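Local coordinates for aq_2013 protein (Aquifex aeolicus, PDB 2P6C) that is of unknown function but belongs to the YjbQ (UPF0047) family and assembles from three copies of a compact alpha-beta chain, at residues E24-V29 and G107-G112; E30-K35 and I132-E137. All blocks are in the same frame, centred on the assembly; numbering follows the deposited sequence.

From the N terminus the chain runs through strand 2-10 and strand 17-20 into helix 22-32, whose middle supplies the first half of contact 1 and whose last residues, with the turn after them, supply the first half of contact 2. The partners come much later and in the same order: the loop 107-112, between strands 99-104 and 116-121, closes contact 1 over 77 intervening residues, and the end of strand 128-136 with the chain terminus closes contact 2 over 96. The two closures therefore cross. Together they bind helix 22-32 to the loop 107-112 and to an inner strand of the four-stranded antiparallel sheet. Where they meet, the backbone of Ala28 and Val29 packs against Ile134 CD1, and Gly107 N probably hydrogen-bonds Lys35 O.

Contact 1: E24-V29 and G107-G112; sequences EVKKAV and GKLDLG
Leu109 reaches from the loop 107-112 to the helix and meets it with CG and the CD1 branch. Val29 presents CG2 to Leu109 CG at 4.0 Å; its other methyl, CG1, stands opposite the backbone N (chi1 158°) and comes 4.0 Å from Gly107 O. One helical turn earlier, Val25 makes the closest touch between the two segments, its CG1 lying 3.6 Å from Leu109 CD1. The side chains of Val25 and Leu109 cross at about a right angle, and a single methyl of each makes this touch. Val25 and Val29 are four residues apart and face the loop together, and beta-branched valines suit this place because each spreads two methyls close to the helix backbone. Lys26 flanks the same leucine: CG makes the contact, at 4.0 Å from Leu109 CD1, and the rest of the chain runs on extended. A lysine suits this exposed position, giving an apolar carbon to the leucine while its charge stays at the surface. Gly107 suits its position through its positive phi of 70°. The contact is purely apolar between side chains and fastens the loop against one flank of the helix. Behind it, Val25 rests on Cys39 and Val41 of strand 37-43, Val29 on Ile104 and Ile134, and Leu109 on Leu102 of strand 99-104, so the loop folds back over the seam between helix 22-32 and the sheet.

Contact 2: E30-K35 and I132-E137; sequences EESEVK and IKIIGE
Ser32 OG is gripped twice: it accepts from Val34 N at 3.0 Å (161°), forming an ST turn, and it hydrogen-bonds Val29 O in the preceding helical turn. With chi1 at 84° the hydroxyl sits between backbone N and carbonyl carbon, within reach of both partners, while also resting 3.9 Å from Ile134 CG2. Replacing the serine by an alanine would probably leave Val34 N without its acceptor and let the turn that ends the helix shift over Ile134. Glu33 takes positive phi as helix 22-32 ends, and this turn brings Val34 down on the last strand of the antiparallel sheet, the helix packing across one sheet face in an alpha-beta layer. Val34 CG2 meets Ile134 CG2 at 3.8 Å, the two side chains lying alongside and pointing opposite ways. Gly136 has backbone angles at which a side chain would collide with the carbonyl O of Ile135, and one would also crowd Val34 CG1. Beyond it, the C-terminal carboxylate of Glu137 receives Lys35 N: the bond to OXT is nearly straight (3.1 Å, 170°), that to O weak. The bent Lys35 chain brings NZ to 4.3 Å from Glu137 OXT, too far for an ion pair proper, and Glu137 OE1 bonds Met1 N of the second subunit.

Contact 1: E24-V29 and G107-G112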
ATOM      1  N   GLU A  24      17.694 -11.011  -0.760  1.00 12.22           N
ATOM      2  CA  GLU A  24      17.002 -11.993   0.035  1.00 13.83           C
ATOM      3  C   GLU A  24      15.734 -12.448  -0.638  1.00 12.47           C
ATOM      4  O   GLU A  24      15.414 -13.629  -0.672  1.00 11.74           O
ATOM      5  CB  GLU A  24      16.647 -11.358   1.371  1.00 17.52           C
ATOM      6  CG  GLU A  24      17.448 -11.989   2.504  1.00 25.45           C
ATOM      7  CD  GLU A  24      18.666 -11.133   2.723  1.00 28.88           C
ATOM      8  OE1 GLU A  24      18.843 -10.147   2.011  1.00 30.81           O
ATOM      9  OE2 GLU A  24      19.410 -11.433   3.643  1.00 34.66           O
ATOM     10  N   VAL A  25      15.004 -11.472  -1.171  1.00 10.64           N
ATOM     11  CA  VAL A  25      13.733 -11.752  -1.852  1.00 10.87           C
ATOM     12  C   VAL A  25      13.993 -12.487  -3.160  1.00 11.48           C
ATOM     13  O   VAL A  25      13.240 -13.390  -3.542  1.00 12.78           O
ATOM     14  CB  VAL A  25      12.950 -10.446  -2.168  1.00 11.21           C
ATOM     15  CG1 VAL A  25      11.697 -10.770  -3.007  1.00 10.58           C
ATOM     16  CG2 VAL A  25      12.545  -9.752  -0.872  1.00  8.84           C
ATOM     17  N   LYS A  26      15.051 -12.079  -3.854  1.00 11.29           N
ATOM     18  CA  LYS A  26      15.421 -12.713  -5.111  1.00 11.76           C
ATOM     19  C   LYS A  26      15.782 -14.168  -4.847  1.00 12.18           C
ATOM     20  O   LYS A  26      15.454 -15.052  -5.633  1.00 10.71           O
ATOM     21  CB  LYS A  26      16.613 -11.997  -5.744  1.00 10.98           C
ATOM     22  CG  LYS A  26      16.274 -10.657  -6.374  1.00  9.21           C
ATOM     23  CD  LYS A  26      17.401 -10.189  -7.290  1.00 11.54           C
ATOM     24  CE  LYS A  26      16.994  -8.951  -8.057  1.00 10.67           C
ATOM     25  NZ  LYS A  26      17.899  -8.719  -9.214  1.00 14.21           N
ATOM     26  N   LYS A  27      16.455 -14.417  -3.731  1.00 12.10           N
ATOM     27  CA  LYS A  27      16.812 -15.780  -3.371  1.00 12.47           C
ATOM     28  C   LYS A  27      15.568 -16.608  -3.183  1.00 11.63           C
ATOM     29  O   LYS A  27      15.499 -17.771  -3.558  1.00 10.50           O
ATOM     30  CB  LYS A  27      17.571 -15.777  -2.053  1.00 15.13           C
ATOM     31  CG  LYS A  27      18.276 -17.113  -1.808  1.00 19.80           C
ATOM     32  CD  LYS A  27      18.932 -17.179  -0.431  1.00 22.63           C
ATOM     33  CE  LYS A  27      19.552 -18.548  -0.136  1.00 24.83           C
ATOM     34  NZ  LYS A  27      20.280 -18.498   1.130  1.00 27.46           N
ATOM     35  N   ALA A  28      14.558 -15.994  -2.574  1.00  9.87           N
ATOM     36  CA  ALA A  28      13.306 -16.687  -2.320  1.00 10.58           C
ATOM     37  C   ALA A  28      12.580 -16.967  -3.632  1.00 10.62           C
ATOM     38  O   ALA A  28      12.005 -18.046  -3.809  1.00 10.19           O
ATOM     39  CB  ALA A  28      12.427 -15.865  -1.395  1.00  9.05           C
ATOM     40  N   VAL A  29      12.610 -15.999  -4.550  1.00 10.34           N
ATOM     41  CA  VAL A  29      11.948 -16.183  -5.841  1.00 10.12           C
ATOM     42  C   VAL A  29      12.572 -17.343  -6.596  1.00 10.86           C
ATOM     43  O   VAL A  29      11.896 -18.136  -7.240  1.00 10.94           O
ATOM     44  CB  VAL A  29      12.073 -14.904  -6.686  1.00 10.25           C
ATOM     45  CG1 VAL A  29      11.892 -15.237  -8.166  1.00  9.66           C
ATOM     46  CG2 VAL A  29      11.020 -13.897  -6.266  1.00  9.50           C
ATOM     47  N   GLY A 107      10.589 -16.091 -14.300  1.00 12.32           N
ATOM     48  CA  GLY A 107      11.401 -16.591 -13.194  1.00 12.70           C
ATOM     49  C   GLY A 107      12.269 -15.507 -12.525  1.00 13.65           C
ATOM     50  O   GLY A 107      13.293 -15.779 -11.922  1.00 13.30           O
ATOM     51  N   LYS A 108      11.795 -14.254 -12.673  1.00 13.21           N
ATOM     52  CA  LYS A 108      12.555 -13.148 -12.113  1.00 12.73           C
ATOM     53  C   LYS A 108      11.677 -12.102 -11.435  1.00 12.84           C
ATOM     54  O   LYS A 108      10.562 -11.818 -11.859  1.00 11.61           O
ATOM     55  CB  LYS A 108      13.290 -12.484 -13.260  1.00 13.17           C
ATOM     56  CG  LYS A 108      14.531 -13.273 -13.648  1.00 14.24           C
ATOM     57  CD  LYS A 108      15.084 -12.834 -14.998  1.00 15.37           C
ATOM     58  CE  LYS A 108      13.988 -12.652 -16.053  1.00 17.85           C
ATOM     59  NZ  LYS A 108      14.531 -11.919 -17.195  1.00 20.06           N
ATOM     60  N   LEU A 109      12.229 -11.554 -10.322  1.00 11.85           N
ATOM     61  CA  LEU A 109      11.629 -10.399  -9.667  1.00 13.71           C
ATOM     62  C   LEU A 109      11.561  -9.261 -10.675  1.00 13.34           C
ATOM     63  O   LEU A 109      12.574  -8.791 -11.174  1.00 14.00           O
ATOM     64  CB  LEU A 109      12.527  -9.963  -8.509  1.00 14.53           C
ATOM     65  CG  LEU A 109      11.906 -10.060  -7.098  1.00 15.78           C
ATOM     66  CD1 LEU A 109      12.592  -9.115  -6.106  1.00 14.03           C
ATOM     67  CD2 LEU A 109      10.414  -9.727  -7.036  1.00 12.46           C
ATOM     68  N   ASP A 110      10.325  -8.844 -11.012  1.00 14.04           N
ATOM     69  CA  ASP A 110      10.082  -7.807 -12.034  1.00 14.31           C
ATOM     70  C   ASP A 110      10.267  -6.387 -11.469  1.00 14.37           C
ATOM     71  O   ASP A 110       9.308  -5.741 -11.054  1.00 13.79           O
ATOM     72  CB  ASP A 110       8.651  -7.953 -12.570  1.00 14.11           C
ATOM     73  CG  ASP A 110       8.581  -7.489 -14.027  1.00 15.72           C
ATOM     74  OD1 ASP A 110       9.476  -6.754 -14.457  1.00 14.61           O
ATOM     75  OD2 ASP A 110       7.635  -7.868 -14.710  1.00 16.17           O
ATOM     76  N   LEU A 111      11.539  -5.914 -11.423  1.00 14.57           N
ATOM     77  CA  LEU A 111      11.806  -4.605 -10.833  1.00 15.01           C
ATOM     78  C   LEU A 111      12.199  -3.531 -11.841  1.00 14.93           C
ATOM     79  O   LEU A 111      12.810  -3.765 -12.871  1.00 12.94           O
ATOM     80  CB  LEU A 111      12.984  -4.737  -9.878  1.00 16.40           C
ATOM     81  CG  LEU A 111      12.613  -5.475  -8.602  1.00 19.46           C
ATOM     82  CD1 LEU A 111      13.751  -5.447  -7.587  1.00 20.35           C
ATOM     83  CD2 LEU A 111      11.388  -4.891  -7.903  1.00 20.59           C
ATOM     84  N   GLY A 112      11.862  -2.274 -11.474  1.00 13.27           N
ATOM     85  CA  GLY A 112      12.220  -1.106 -12.287  1.00 15.44           C
ATOM     86  C   GLY A 112      13.748  -0.858 -12.299  1.00 15.61           C
ATOM     87  O   GLY A 112      14.506  -1.488 -11.577  1.00 16.21           O
TER

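Contact 2: E30-K35 and I132-E137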
ATOM      1  N   GLU A  30      13.887 -17.483  -6.505  1.00 10.90           N
ATOM      2  CA  GLU A  30      14.561 -18.593  -7.166  1.00 12.93           C
ATOM      3  C   GLU A  30      14.163 -19.962  -6.584  1.00 13.47           C
ATOM      4  O   GLU A  30      13.842 -20.873  -7.302  1.00 14.13           O
ATOM      5  CB  GLU A  30      16.084 -18.400  -7.118  1.00 13.08           C
ATOM      6  CG  GLU A  30      16.831 -19.573  -7.771  1.00 15.89           C
ATOM      7  CD  GLU A  30      18.279 -19.240  -8.127  1.00 16.10           C
ATOM      8  OE1 GLU A  30      18.769 -18.165  -7.744  1.00 15.43           O
ATOM      9  OE2 GLU A  30      18.907 -20.077  -8.791  1.00 16.01           O
ATOM     10  N   GLU A  31      14.222 -20.048  -5.220  1.00 13.51           N
ATOM     11  CA  GLU A  31      13.851 -21.242  -4.439  1.00 13.91           C
ATOM     12  C   GLU A  31      12.391 -21.721  -4.731  1.00 13.12           C
ATOM     13  O   GLU A  31      12.019 -22.860  -4.482  1.00 13.19           O
ATOM     14  CB  GLU A  31      14.062 -20.922  -2.940  1.00 15.67           C
ATOM     15  CG  GLU A  31      15.549 -20.697  -2.557  1.00 19.18           C
ATOM     16  CD  GLU A  31      15.705 -20.279  -1.093  1.00 21.96           C
ATOM     17  OE1 GLU A  31      14.703 -19.943  -0.464  1.00 25.02           O
ATOM     18  OE2 GLU A  31      16.826 -20.292  -0.590  1.00 22.90           O
ATOM     19  N   SER A  32      11.551 -20.767  -5.125  1.00 12.32           N
ATOM     20  CA  SER A  32      10.118 -21.037  -5.275  1.00 12.65           C
ATOM     21  C   SER A  32       9.869 -21.722  -6.610  1.00 13.13           C
ATOM     22  O   SER A  32       8.833 -22.353  -6.813  1.00 14.40           O
ATOM     23  CB  SER A  32       9.308 -19.740  -5.243  1.00 13.12           C
ATOM     24  OG  SER A  32       9.282 -19.136  -6.524  1.00 12.41           O
ATOM     25  N   GLU A  33      10.830 -21.575  -7.517  1.00 12.04           N
ATOM     26  CA  GLU A  33      10.761 -22.141  -8.859  1.00 13.70           C
ATOM     27  C   GLU A  33       9.589 -21.565  -9.663  1.00 12.52           C
ATOM     28  O   GLU A  33       9.239 -22.043 -10.734  1.00 10.94           O
ATOM     29  CB  GLU A  33      10.622 -23.659  -8.729  1.00 16.76           C
ATOM     30  CG  GLU A  33      11.905 -24.315  -8.216  1.00 21.66           C
ATOM     31  CD  GLU A  33      11.798 -25.816  -8.356  1.00 25.47           C
ATOM     32  OE1 GLU A  33      10.800 -26.373  -7.920  1.00 28.83           O
ATOM     33  OE2 GLU A  33      12.726 -26.422  -8.883  1.00 28.59           O
ATOM     34  N   VAL A  34       8.957 -20.513  -9.151  1.00  9.86           N
ATOM     35  CA  VAL A  34       7.827 -19.851  -9.817  1.00 10.67           C
ATOM     36  C   VAL A  34       8.356 -19.126 -11.067  1.00 10.40           C
ATOM     37  O   VAL A  34       9.393 -18.475 -11.048  1.00 10.38           O
ATOM     38  CB  VAL A  34       7.011 -18.907  -8.832  1.00 10.12           C
ATOM     39  CG1 VAL A  34       6.089 -17.991  -9.633  1.00  9.60           C
ATOM     40  CG2 VAL A  34       6.176 -19.747  -7.884  1.00 10.64           C
ATOM     41  N   LYS A  35       7.699 -19.349 -12.150  1.00 10.20           N
ATOM     42  CA  LYS A  35       7.950 -18.665 -13.462  1.00 11.42           C
ATOM     43  C   LYS A  35       7.168 -17.403 -13.521  1.00 11.97           C
ATOM     44  O   LYS A  35       7.660 -16.354 -13.914  1.00 12.49           O
ATOM     45  CB  LYS A  35       7.520 -19.456 -14.728  1.00 12.79           C
ATOM     46  CG  LYS A  35       8.605 -20.429 -15.197  1.00 18.89           C
ATOM     47  CD  LYS A  35       8.218 -21.890 -14.954  1.00 22.61           C
ATOM     48  CE  LYS A  35       6.943 -22.293 -15.702  1.00 25.25           C
ATOM     49  NZ  LYS A  35       6.808 -23.749 -15.696  1.00 29.64           N
ATOM     50  N   ILE A 132       7.796 -13.378   3.266  1.00 10.97           N
ATOM     51  CA  ILE A 132       7.785 -13.435   1.808  1.00 10.94           C
ATOM     52  C   ILE A 132       6.827 -14.533   1.392  1.00 10.68           C
ATOM     53  O   ILE A 132       6.995 -15.678   1.721  1.00  9.53           O
ATOM     54  CB  ILE A 132       9.177 -13.797   1.261  1.00 10.22           C
ATOM     55  CG1 ILE A 132      10.194 -12.726   1.645  1.00 11.50           C
ATOM     56  CG2 ILE A 132       9.125 -13.857  -0.285  1.00 10.78           C
ATOM     57  CD1 ILE A 132      11.638 -13.170   1.405  1.00 11.44           C
ATOM     58  N   LYS A 133       5.772 -14.132   0.685  1.00  9.37           N
ATOM     59  CA  LYS A 133       4.823 -15.129   0.248  1.00  9.48           C
ATOM     60  C   LYS A 133       4.655 -15.046  -1.258  1.00  9.29           C
ATOM     61  O   LYS A 133       4.284 -14.019  -1.812  1.00  7.95           O
ATOM     62  CB  LYS A 133       3.487 -14.848   0.937  1.00 10.01           C
ATOM     63  CG  LYS A 133       2.488 -15.991   0.743  1.00 11.60           C
ATOM     64  CD  LYS A 133       2.912 -17.257   1.486  1.00 12.37           C
ATOM     65  CE  LYS A 133       1.716 -18.156   1.831  1.00 13.64           C
ATOM     66  NZ  LYS A 133       2.080 -19.064   2.917  1.00 12.16           N
ATOM     67  N   ILE A 134       5.021 -16.178  -1.900  1.00  8.95           N
ATOM     68  CA  ILE A 134       4.972 -16.269  -3.360  1.00 10.32           C
ATOM     69  C   ILE A 134       3.945 -17.287  -3.827  1.00 10.75           C
ATOM     70  O   ILE A 134       3.814 -18.372  -3.276  1.00 10.70           O
ATOM     71  CB  ILE A 134       6.358 -16.715  -3.851  1.00 10.78           C
ATOM     72  CG1 ILE A 134       7.370 -15.596  -3.538  1.00 10.27           C
ATOM     73  CG2 ILE A 134       6.293 -16.909  -5.384  1.00 11.44           C
ATOM     74  CD1 ILE A 134       8.860 -15.893  -3.782  1.00 10.40           C
ATOM     75  N   ILE A 135       3.171 -16.919  -4.861  1.00 10.18           N
ATOM     76  CA  ILE A 135       2.163 -17.833  -5.499  1.00 12.73           C
ATOM     77  C   ILE A 135       2.278 -17.618  -6.998  1.00 13.04           C
ATOM     78  O   ILE A 135       2.580 -16.531  -7.473  1.00 11.89           O
ATOM     79  CB  ILE A 135       0.701 -17.703  -4.999  1.00 14.00           C
ATOM     80  CG1 ILE A 135       0.116 -16.287  -5.303  1.00 14.80           C
ATOM     81  CG2 ILE A 135       0.564 -17.938  -3.466  1.00 13.62           C
ATOM     82  CD1 ILE A 135      -1.424 -16.096  -5.146  1.00 18.66           C
ATOM     83  N   GLY A 136       1.970 -18.654  -7.764  1.00 13.93           N
ATOM     84  CA  GLY A 136       1.971 -18.547  -9.208  1.00 15.51           C
ATOM     85  C   GLY A 136       2.384 -19.896  -9.752  1.00 16.82           C
ATOM     86  O   GLY A 136       2.229 -20.929  -9.083  1.00 14.79           O
ATOM     87  N   GLU A 137       2.925 -19.910 -10.967  1.00 17.93           N
ATOM     88  CA  GLU A 137       3.351 -21.067 -11.749  1.00 20.91           C
ATOM     89  C   GLU A 137       4.764 -20.879 -12.307  1.00 20.72           C
ATOM     90  O   GLU A 137       5.085 -19.881 -12.941  1.00 20.84           O
ATOM     91  CB  GLU A 137       2.352 -21.268 -12.895  1.00 22.80           C
ATOM     92  CG  GLU A 137       2.141 -22.747 -13.241  1.00 27.68           C
ATOM     93  CD  GLU A 137       0.678 -23.107 -13.066  1.00 29.06           C
ATOM     94  OE1 GLU A 137      -0.102 -22.845 -13.978  1.00 31.25           O
ATOM     95  OE2 GLU A 137       0.329 -23.643 -12.024  1.00 28.64           O
ATOM     96  OXT GLU A 137       5.643 -21.718 -12.146  1.00 22.95           O
TER